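Local coordinates for VC0179-like protein (Escherichia coli, PDB 4XJ6) that probably joins ATP and GTP into cyclic GMP-AMP as a bacterial homologue of cyclic GMP-AMP synthase, using magnesium ions to handle the nucleotides, at residues P2-N7 / D317-M322; T321-A326 / G371-A376. All coordinates share one frame; numbering follows the deposited sequence.

In the fold
Both contacts are built on helix 318-335, in the C-terminal family region, and their centres lie 9 Å apart on the same side of the chain's centre. Contact 1 holds the start of the chain, residues 2-7, against the first turn of that helix; contact 2 begins where this turn ends and packs residues 321-326 against helix 357-377. T321 and M322 belong to both. The two also touch directly, F5 CZ lying 3.6 Å from A376 CB. The N-terminal residues are thereby built into the helical C-terminal part of the molecule, although some 310 residues separate the two segments of contact 1, and both contacts lie well away from the chain's centre.

Contact 1 of 2, residues P2-N7 / D317-M322; sequences PWDFNN and DLTGTM
F5 and T319 bring the two backbones together, their CA atoms 5.4 Å apart, where the short strand 3-4 gives way to helix 6-10 and helix 318-335 begins. F5 is the N-cap of the first helix and D317 that of the second, so two helix starts meet here. T319 reaches across with its hydroxyl. With OG1 beside its own backbone N (chi1 -59°), it accepts a hydrogen bond from F5 N at 2.9 Å, bent to 140° at the hydrogen. The same OG1 lies 2.9 Å from D4 OD1, while the methyl CG2 sits near the plane of the F5 ring, at its edge. N6 answers in the other direction: its OD1 accepts a hydrogen bond from T319 N, the two atoms 3.2 Å apart, the donor tilted 24° from the carbonyl plane, and also lies 3.0 Å from L318 N. Next to it, the N6 amide and D317 carboxylate stand almost perpendicular. D317 OD1 turns back to G320 N in a weak capping bond of 3.2 Å. D4 is tied down within its own segment, OD1 accepting a hydrogen bond from N6 N, which approaches from above the carboxylate plane. Beyond the contact, F5 packs on A385 and I389 of helix 382-393, and D4 pairs through its backbone with T404. The bond from N6 N to D4 OD1 closes an Asx turn, which leads strand 3-4 into helix 6-10 beside the N-capped start of helix 318-335.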
ATOM      1  N   PRO A   2      37.527   7.100  -8.664  1.00 37.57           N
ATOM      2  CA  PRO A   2      36.374   6.487  -7.997  1.00 29.13           C
ATOM      3  C   PRO A   2      35.441   5.792  -8.985  1.00 27.52           C
ATOM      4  O   PRO A   2      35.521   6.028 -10.192  1.00 27.12           O
ATOM      5  CB  PRO A   2      35.678   7.674  -7.332  1.00 37.77           C
ATOM      6  CG  PRO A   2      36.103   8.864  -8.129  1.00 35.89           C
ATOM      7  CD  PRO A   2      37.508   8.571  -8.565  1.00 39.09           C
ATOM      8  N   TRP A   3      34.563   4.936  -8.473  1.00 26.87           N
ATOM      9  CA  TRP A   3      33.685   4.148  -9.331  1.00 30.35           C
ATOM     10  C   TRP A   3      32.359   4.839  -9.618  1.00 30.41           C
ATOM     11  O   TRP A   3      31.769   5.471  -8.743  1.00 25.27           O
ATOM     12  CB  TRP A   3      33.413   2.781  -8.704  1.00 25.46           C
ATOM     13  CG  TRP A   3      34.637   1.941  -8.517  1.00 26.41           C
ATOM     14  CD1 TRP A   3      35.240   1.626  -7.337  1.00 27.64           C
ATOM     15  CD2 TRP A   3      35.409   1.307  -9.544  1.00 26.59           C
ATOM     16  NE1 TRP A   3      36.336   0.836  -7.561  1.00 28.57           N
ATOM     17  CE2 TRP A   3      36.464   0.626  -8.908  1.00 27.91           C
ATOM     18  CE3 TRP A   3      35.311   1.252 -10.937  1.00 31.76           C
ATOM     19  CZ2 TRP A   3      37.414  -0.106  -9.617  1.00 28.64           C
ATOM     20  CZ3 TRP A   3      36.256   0.526 -11.643  1.00 33.12           C
ATOM     21  CH2 TRP A   3      37.295  -0.144 -10.981  1.00 31.87           C
ATOM     22  N   ASP A   4      31.898   4.706 -10.857  1.00 30.29           N
ATOM     23  CA  ASP A   4      30.579   5.184 -11.252  1.00 31.05           C
ATOM     24  C   ASP A   4      29.590   4.024 -11.173  1.00 31.79           C
ATOM     25  O   ASP A   4      29.917   2.897 -11.543  1.00 34.04           O
ATOM     26  CB  ASP A   4      30.621   5.781 -12.663  1.00 35.73           C
ATOM     27  CG  ASP A   4      29.261   6.251 -13.148  1.00 39.51           C
ATOM     28  OD1 ASP A   4      28.375   6.518 -12.309  1.00 43.86           O
ATOM     29  OD2 ASP A   4      29.080   6.361 -14.376  1.00 42.94           O
ATOM     30  N   PHE A   5      28.387   4.302 -10.679  1.00 27.15           N
ATOM     31  CA  PHE A   5      27.396   3.252 -10.459  1.00 27.43           C
ATOM     32  C   PHE A   5      26.136   3.433 -11.305  1.00 26.09           C
ATOM     33  O   PHE A   5      25.122   2.781 -11.056  1.00 25.65           O
ATOM     34  CB  PHE A   5      27.015   3.186  -8.973  1.00 27.71           C
ATOM     35  CG  PHE A   5      28.075   2.575  -8.101  1.00 31.93           C
ATOM     36  CD1 PHE A   5      28.183   1.199  -7.987  1.00 31.51           C
ATOM     37  CD2 PHE A   5      28.960   3.372  -7.391  1.00 36.27           C
ATOM     38  CE1 PHE A   5      29.155   0.629  -7.187  1.00 35.34           C
ATOM     39  CE2 PHE A   5      29.934   2.806  -6.589  1.00 38.23           C
ATOM     40  CZ  PHE A   5      30.030   1.432  -6.487  1.00 37.23           C
ATOM     41  N   ASN A   6      26.202   4.307 -12.306  1.00 22.17           N
ATOM     42  CA  ASN A   6      25.048   4.591 -13.158  1.00 23.16           C
ATOM     43  C   ASN A   6      24.502   3.355 -13.874  1.00 22.18           C
ATOM     44  O   ASN A   6      23.288   3.207 -14.037  1.00 22.69           O
ATOM     45  CB  ASN A   6      25.405   5.664 -14.186  1.00 25.28           C
ATOM     46  CG  ASN A   6      25.432   7.056 -13.586  1.00 38.82           C
ATOM     47  OD1 ASN A   6      24.714   7.347 -12.630  1.00 42.05           O
ATOM     48  ND2 ASN A   6      26.262   7.928 -14.150  1.00 42.50           N
ATOM     49  N   ASN A   7      25.399   2.472 -14.297  1.00 25.33           N
ATOM     50  CA  ASN A   7      24.994   1.226 -14.942  1.00 30.33           C
ATOM     51  C   ASN A   7      24.578   0.167 -13.926  1.00 30.36           C
ATOM     52  O   ASN A   7      23.726  -0.672 -14.215  1.00 32.97           O
ATOM     53  CB  ASN A   7      26.114   0.692 -15.838  1.00 37.19           C
ATOM     54  CG  ASN A   7      26.037   1.240 -17.252  1.00 44.19           C
ATOM     55  OD1 ASN A   7      25.328   0.700 -18.102  1.00 49.32           O
ATOM     56  ND2 ASN A   7      26.764   2.320 -17.509  1.00 47.60           N
ATOM     57  N   ASP A 317      22.440  11.584 -13.567  1.00 33.91           N
ATOM     58  CA  ASP A 317      23.489  11.045 -12.708  1.00 33.15           C
ATOM     59  C   ASP A 317      22.883  10.424 -11.453  1.00 32.45           C
ATOM     60  O   ASP A 317      22.734  11.091 -10.430  1.00 27.95           O
ATOM     61  CB  ASP A 317      24.497  12.140 -12.334  1.00 32.02           C
ATOM     62  CG  ASP A 317      25.623  11.622 -11.452  1.00 30.70           C
ATOM     63  OD1 ASP A 317      25.865  10.398 -11.447  1.00 29.58           O
ATOM     64  OD2 ASP A 317      26.272  12.441 -10.766  1.00 30.72           O
ATOM     65  N   LEU A 318      22.540   9.142 -11.542  1.00 23.65           N
ATOM     66  CA  LEU A 318      21.911   8.431 -10.432  1.00 31.67           C
ATOM     67  C   LEU A 318      22.881   8.182  -9.285  1.00 29.71           C
ATOM     68  O   LEU A 318      22.470   8.086  -8.130  1.00 31.86           O
ATOM     69  CB  LEU A 318      21.326   7.101 -10.915  1.00 31.79           C
ATOM     70  CG  LEU A 318      20.173   7.224 -11.914  1.00 31.64           C
ATOM     71  CD1 LEU A 318      19.738   5.861 -12.420  1.00 33.33           C
ATOM     72  CD2 LEU A 318      19.007   7.954 -11.275  1.00 29.99           C
ATOM     73  N   THR A 319      24.165   8.071  -9.610  1.00 28.33           N
ATOM     74  CA  THR A 319      25.191   7.856  -8.594  1.00 27.91           C
ATOM     75  C   THR A 319      25.287   9.060  -7.667  1.00 28.13           C
ATOM     76  O   THR A 319      25.193   8.926  -6.449  1.00 27.14           O
ATOM     77  CB  THR A 319      26.577   7.593  -9.217  1.00 27.54           C
ATOM     78  OG1 THR A 319      26.514   6.442 -10.067  1.00 24.88           O
ATOM     79  CG2 THR A 319      27.615   7.359  -8.128  1.00 27.86           C
ATOM     80  N   GLY A 320      25.472  10.237  -8.255  1.00 23.84           N
ATOM     81  CA  GLY A 320      25.535  11.467  -7.489  1.00 24.38           C
ATOM     82  C   GLY A 320      24.221  11.784  -6.799  1.00 25.86           C
ATOM     83  O   GLY A 320      24.208  12.205  -5.643  1.00 27.34           O
ATOM     84  N   THR A 321      23.115  11.579  -7.507  1.00 23.07           N
ATOM     85  CA  THR A 321      21.789  11.860  -6.962  1.00 23.35           C
ATOM     86  C   THR A 321      21.466  11.005  -5.737  1.00 22.65           C
ATOM     87  O   THR A 321      20.944  11.511  -4.741  1.00 25.97           O
ATOM     88  CB  THR A 321      20.696  11.648  -8.027  1.00 22.95           C
ATOM     89  OG1 THR A 321      20.871  12.603  -9.081  1.00 23.72           O
ATOM     90  CG2 THR A 321      19.309  11.814  -7.424  1.00 23.90           C
ATOM     91  N   MET A 322      21.779   9.714  -5.809  1.00 20.60           N
ATOM     92  CA  MET A 322      21.554   8.813  -4.681  1.00 27.37           C
ATOM     93  C   MET A 322      22.435   9.191  -3.495  1.00 26.90           C
ATOM     94  O   MET A 322      22.030   9.055  -2.341  1.00 27.66           O
ATOM     95  CB  MET A 322      21.812   7.358  -5.082  1.00 19.33           C
ATOM     96  CG  MET A 322      20.708   6.738  -5.930  1.00 19.04           C
ATOM     97  SD  MET A 322      19.097   6.765  -5.116  1.00 23.81           S
ATOM     98  CE  MET A 322      19.415   5.710  -3.708  1.00 27.46           C
TER

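Contact 2 of 2, residues T321-A326 / G371-A376; sequences TMKLIA and GILLAA
L373 meets M322 and A326 of segment 321-326, and makes the close part of this contact. Its methyl CD1 lies 3.8 Å from A326 CB and 3.7 Å from M322 O, with M322 CB a little farther off at 4.4 Å. One leucine methyl thus rests on successive turns of the facing helix, touching residues four apart. Its CG stands beside the backbone N, and chi2 of -175° extends the chain so that CD1 leads. The M322 carbonyl is already used by A326 N within the helix, and the methyl meets it by van der Waals packing. The segment axes come within 9.9 Å of each other and run roughly antiparallel, at 145°; no hydrogen bond crosses between them.

Toward solvent the fit is looser and rests on the partly exposed K323 and L374. The aliphatic part of the lysine does the touching: K323 CG lies 4.2 Å from L373 CB, and K323 CE is 3.9 Å from L374 CD2, the side chains of K323 and L374 crossing at about a right angle. A bend at chi3 (55°) turns the outer part of the lysine chain, and NZ forms a salt bridge with E377, at the end of helix 357-377. Charge therefore joins the two helices alongside the apolar contact.

On the buried side, L373 also packs on I389 and F393 of helix 382-393 and on Y9 of helix 6-10, while M322 reaches F281 and M282 of helix 274-289. This places the pair within a cluster of helices, with strand 3-4 close by at A376.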
ATOM      1  N   THR A 321      23.115  11.579  -7.507  1.00 23.07           N
ATOM      2  CA  THR A 321      21.789  11.860  -6.962  1.00 23.35           C
ATOM      3  C   THR A 321      21.466  11.005  -5.737  1.00 22.65           C
ATOM      4  O   THR A 321      20.944  11.511  -4.741  1.00 25.97           O
ATOM      5  CB  THR A 321      20.696  11.648  -8.027  1.00 22.95           C
ATOM      6  OG1 THR A 321      20.871  12.603  -9.081  1.00 23.72           O
ATOM      7  CG2 THR A 321      19.309  11.814  -7.424  1.00 23.90           C
ATOM      8  N   MET A 322      21.779   9.714  -5.809  1.00 20.60           N
ATOM      9  CA  MET A 322      21.554   8.813  -4.681  1.00 27.37           C
ATOM     10  C   MET A 322      22.435   9.191  -3.495  1.00 26.90           C
ATOM     11  O   MET A 322      22.030   9.055  -2.341  1.00 27.66           O
ATOM     12  CB  MET A 322      21.812   7.358  -5.082  1.00 19.33           C
ATOM     13  CG  MET A 322      20.708   6.738  -5.930  1.00 19.04           C
ATOM     14  SD  MET A 322      19.097   6.765  -5.116  1.00 23.81           S
ATOM     15  CE  MET A 322      19.415   5.710  -3.708  1.00 27.46           C
ATOM     16  N   LYS A 323      23.640   9.666  -3.790  1.00 23.03           N
ATOM     17  CA  LYS A 323      24.559  10.131  -2.756  1.00 28.89           C
ATOM     18  C   LYS A 323      24.017  11.391  -2.091  1.00 29.56           C
ATOM     19  O   LYS A 323      24.129  11.560  -0.877  1.00 30.17           O
ATOM     20  CB  LYS A 323      25.946  10.391  -3.345  1.00 28.18           C
ATOM     21  CG  LYS A 323      26.770   9.134  -3.568  1.00 28.49           C
ATOM     22  CD  LYS A 323      27.981   9.421  -4.434  1.00 27.70           C
ATOM     23  CE  LYS A 323      28.827  10.541  -3.854  1.00 28.95           C
ATOM     24  NZ  LYS A 323      29.914  10.946  -4.789  1.00 29.71           N
ATOM     25  N   LEU A 324      23.426  12.270  -2.895  1.00 22.29           N
ATOM     26  CA  LEU A 324      22.790  13.478  -2.383  1.00 29.31           C
ATOM     27  C   LEU A 324      21.634  13.125  -1.456  1.00 24.04           C
ATOM     28  O   LEU A 324      21.499  13.680  -0.365  1.00 24.79           O
ATOM     29  CB  LEU A 324      22.289  14.347  -3.537  1.00 25.39           C
ATOM     30  CG  LEU A 324      21.376  15.514  -3.164  1.00 27.88           C
ATOM     31  CD1 LEU A 324      22.123  16.535  -2.316  1.00 28.70           C
ATOM     32  CD2 LEU A 324      20.789  16.166  -4.412  1.00 29.65           C
ATOM     33  N   ILE A 325      20.802  12.193  -1.908  1.00 21.52           N
ATOM     34  CA  ILE A 325      19.645  11.744  -1.145  1.00 22.16           C
ATOM     35  C   ILE A 325      20.053  11.093   0.174  1.00 24.52           C
ATOM     36  O   ILE A 325      19.492  11.405   1.225  1.00 23.88           O
ATOM     37  CB  ILE A 325      18.799  10.757  -1.971  1.00 22.51           C
ATOM     38  CG1 ILE A 325      18.089  11.498  -3.104  1.00 25.63           C
ATOM     39  CG2 ILE A 325      17.780  10.038  -1.096  1.00 18.40           C
ATOM     40  CD1 ILE A 325      17.361  10.585  -4.051  1.00 30.38           C
ATOM     41  N   ALA A 326      21.035  10.199   0.111  1.00 23.47           N
ATOM     42  CA  ALA A 326      21.508   9.475   1.288  1.00 23.32           C
ATOM     43  C   ALA A 326      22.048  10.424   2.353  1.00 27.02           C
ATOM     44  O   ALA A 326      21.793  10.249   3.543  1.00 26.65           O
ATOM     45  CB  ALA A 326      22.577   8.466   0.893  1.00 19.41           C
ATOM     46  N   GLY A 371      27.487   6.423   4.074  1.00 22.87           N
ATOM     47  CA  GLY A 371      28.817   5.869   4.241  1.00 30.83           C
ATOM     48  C   GLY A 371      29.066   4.678   3.343  1.00 31.46           C
ATOM     49  O   GLY A 371      30.171   4.478   2.844  1.00 25.02           O
ATOM     50  N   ILE A 372      28.021   3.884   3.139  1.00 30.41           N
ATOM     51  CA  ILE A 372      28.103   2.701   2.296  1.00 27.90           C
ATOM     52  C   ILE A 372      28.333   3.076   0.830  1.00 26.73           C
ATOM     53  O   ILE A 372      29.169   2.481   0.149  1.00 24.15           O
ATOM     54  CB  ILE A 372      26.824   1.850   2.420  1.00 25.50           C
ATOM     55  CG1 ILE A 372      26.741   1.220   3.813  1.00 21.80           C
ATOM     56  CG2 ILE A 372      26.775   0.793   1.327  1.00 21.34           C
ATOM     57  CD1 ILE A 372      25.419   0.546   4.095  1.00 26.81           C
ATOM     58  N   LEU A 373      27.599   4.081   0.361  1.00 21.64           N
ATOM     59  CA  LEU A 373      27.685   4.525  -1.028  1.00 24.00           C
ATOM     60  C   LEU A 373      29.048   5.128  -1.365  1.00 27.19           C
ATOM     61  O   LEU A 373      29.482   5.100  -2.518  1.00 23.33           O
ATOM     62  CB  LEU A 373      26.584   5.544  -1.329  1.00 26.04           C
ATOM     63  CG  LEU A 373      25.145   5.044  -1.201  1.00 28.74           C
ATOM     64  CD1 LEU A 373      24.167   6.122  -1.635  1.00 19.51           C
ATOM     65  CD2 LEU A 373      24.940   3.768  -2.009  1.00 19.61           C
ATOM     66  N   LEU A 374      29.718   5.678  -0.356  1.00 23.77           N
ATOM     67  CA  LEU A 374      31.013   6.316  -0.561  1.00 25.26           C
ATOM     68  C   LEU A 374      32.165   5.326  -0.435  1.00 30.49           C
ATOM     69  O   LEU A 374      33.191   5.475  -1.099  1.00 32.93           O
ATOM     70  CB  LEU A 374      31.201   7.459   0.431  1.00 28.62           C
ATOM     71  CG  LEU A 374      30.453   8.743   0.087  1.00 35.77           C
ATOM     72  CD1 LEU A 374      30.284   9.566   1.334  1.00 43.27           C
ATOM     73  CD2 LEU A 374      31.208   9.525  -0.977  1.00 35.45           C
ATOM     74  N   ALA A 375      31.994   4.325   0.422  1.00 29.06           N
ATOM     75  CA  ALA A 375      32.992   3.274   0.578  1.00 31.45           C
ATOM     76  C   ALA A 375      33.049   2.442  -0.693  1.00 26.79           C
ATOM     77  O   ALA A 375      34.122   2.054  -1.154  1.00 39.51           O
ATOM     78  CB  ALA A 375      32.670   2.401   1.784  1.00 26.88           C
ATOM     79  N   ALA A 376      31.872   2.182  -1.254  1.00 26.53           N
ATOM     80  CA  ALA A 376      31.748   1.472  -2.520  1.00 28.09           C
ATOM     81  C   ALA A 376      32.447   2.247  -3.631  1.00 31.79           C
ATOM     82  O   ALA A 376      33.228   1.688  -4.401  1.00 32.79           O
ATOM     83  CB  ALA A 376      30.283   1.253  -2.865  1.00 23.79           C
TER